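Local coordinates for Thiol:disulfide interchange protein DsbA (Neisseria meningitidis serogroup B, PDB 2ZNM), which probably acts as a thioredoxin-fold disulfide oxidoreductase of the DsbA family in the periplasm, exchanging disulfides with protein thiols, at residues A[39-42]-A[43-46]. Sequence-based numbering, arbitrary orientation.
Sequences HFDP and LLLK
Asp-41 is the N-cap and Pro-42 opens helix 42-50, where Pro-42 O accepts from Lys-46 N at 3.1 Å in a regular i to i+4 bond, while Asp-41 O receives Leu-45 N weakly at 3.5 Å. The start of this helix is a compact example of N-capping. With CG anti to the backbone N (chi1 -167°), the carboxylate of Asp-41 folds forward beside the side chain of Leu-43, and OD2 takes Leu-43 N almost end-on to its C-O bond, at 2.8 Å though with a bent N-H angle of 134°. Leu-44 comes across the aspartate at about a right angle, bringing CD2 to 3.8 Å from Asp-41 CB. Pro-42, whose ring nitrogen carries no hydrogen, fills the first helical position, where no backbone donor is needed. Around the turn, Phe-40 meets Leu-45 obliquely through ring atom CE1, 4.0 Å from Leu-45 CG, adding an apolar contact beside the polar cap. Leu-43 continues onto Phe-168 and Val-172, packing the first turn of helix 42-50 against helix 167-185. The capped helix starts five residues after Cys-37, which with Cys-34 makes up the predicted redox-active CXXC pair. Chemically, the carboxylate supplies an acceptor for a first-turn N-H, and its negative charge probably interacts favourably with the partial positive charge at the helix start; OD1 has the like-charged Glu-28 OE2 close by, so the two oxygens differ in surroundings.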
loop_
_atom_site.group_PDB
_atom_site.type_symbol
_atom_site.label_atom_id
_atom_site.label_comp_id
_atom_site.label_asym_id
_atom_site.label_seq_id
_atom_site.Cartn_x
_atom_site.Cartn_y
_atom_site.Cartn_z
ATOM N N HIS A 39 -8.557 6.628 10.472
ATOM C CA HIS A 39 -7.304 7.023 9.792
ATOM C C HIS A 39 -6.304 5.861 9.697
ATOM O O HIS A 39 -5.085 6.063 9.740
ATOM C CB HIS A 39 -6.641 8.245 10.450
ATOM C CG HIS A 39 -7.571 9.398 10.683
ATOM N ND1 HIS A 39 -7.857 10.333 9.711
ATOM C CD2 HIS A 39 -8.268 9.774 11.780
ATOM C CE1 HIS A 39 -8.698 11.230 10.198
ATOM N NE2 HIS A 39 -8.963 10.914 11.452
ATOM N N PHE A 40 -6.823 4.645 9.585
ATOM C CA PHE A 40 -6.008 3.488 9.229
ATOM C C PHE A 40 -6.890 2.518 8.458
ATOM O O PHE A 40 -8.101 2.460 8.683
ATOM C CB PHE A 40 -5.349 2.830 10.462
ATOM C CG PHE A 40 -6.312 2.081 11.351
ATOM C CD1 PHE A 40 -6.578 0.728 11.133
ATOM C CD2 PHE A 40 -6.955 2.724 12.399
ATOM C CE1 PHE A 40 -7.478 0.041 11.945
ATOM C CE2 PHE A 40 -7.857 2.041 13.224
ATOM C CZ PHE A 40 -8.120 0.702 12.994
ATOM N N ASP A 41 -6.271 1.782 7.541
ATOM C CA ASP A 41 -6.933 0.748 6.748
ATOM C C ASP A 41 -7.310 -0.498 7.587
ATOM O O ASP A 41 -6.438 -1.232 8.043
ATOM C CB ASP A 41 -6.003 0.360 5.598
ATOM C CG ASP A 41 -6.683 -0.461 4.547
ATOM O OD1 ASP A 41 -6.350 -0.287 3.380
ATOM O OD2 ASP A 41 -7.537 -1.300 4.868
ATOM N N PRO A 42 -8.624 -0.732 7.799
ATOM C CA PRO A 42 -9.055 -1.925 8.566
ATOM C C PRO A 42 -8.710 -3.266 7.892
ATOM O O PRO A 42 -8.599 -4.282 8.581
ATOM C CB PRO A 42 -10.580 -1.751 8.687
ATOM C CG PRO A 42 -10.958 -0.777 7.596
ATOM C CD PRO A 42 -9.762 0.096 7.348
ATOM N N LEU A 43 -8.534 -3.272 6.567
ATOM C CA LEU A 43 -8.129 -4.497 5.854
ATOM C C LEU A 43 -6.712 -4.960 6.212
ATOM O O LEU A 43 -6.500 -6.142 6.492
ATOM C CB LEU A 43 -8.291 -4.351 4.331
ATOM C CG LEU A 43 -8.091 -5.647 3.538
ATOM C CD1 LEU A 43 -9.269 -6.591 3.742
ATOM C CD2 LEU A 43 -7.885 -5.364 2.054
ATOM N N LEU A 44 -5.755 -4.033 6.208
ATOM C CA LEU A 44 -4.363 -4.315 6.617
ATOM C C LEU A 44 -4.239 -4.845 8.040
ATOM O O LEU A 44 -3.463 -5.770 8.302
ATOM C CB LEU A 44 -3.507 -3.048 6.479
ATOM C CG LEU A 44 -2.648 -2.825 5.230
ATOM C CD1 LEU A 44 -2.945 -3.791 4.068
ATOM C CD2 LEU A 44 -2.696 -1.374 4.786
ATOM N N LEU A 45 -5.000 -4.244 8.952
ATOM C CA LEU A 45 -5.067 -4.677 10.345
ATOM C C LEU A 45 -5.626 -6.111 10.501
ATOM O O LEU A 45 -5.061 -6.938 11.237
ATOM C CB LEU A 45 -5.872 -3.651 11.159
ATOM C CG LEU A 45 -5.879 -3.574 12.699
ATOM C CD1 LEU A 45 -7.211 -3.964 13.272
ATOM C CD2 LEU A 45 -4.765 -4.327 13.386
ATOM N N LYS A 46 -6.720 -6.404 9.802
ATOM C CA LYS A 46 -7.340 -7.716 9.838
ATOM C C LYS A 46 -6.441 -8.795 9.222
ATOM O O LYS A 46 -6.311 -9.886 9.764
ATOM C CB LYS A 46 -8.657 -7.664 9.081
ATOM C CG LYS A 46 -9.815 -8.306 9.795
ATOM C CD LYS A 46 -9.818 -9.809 9.671
ATOM C CE LYS A 46 -10.764 -10.404 10.709
ATOM N NZ LYS A 46 -12.193 -10.087 10.429
#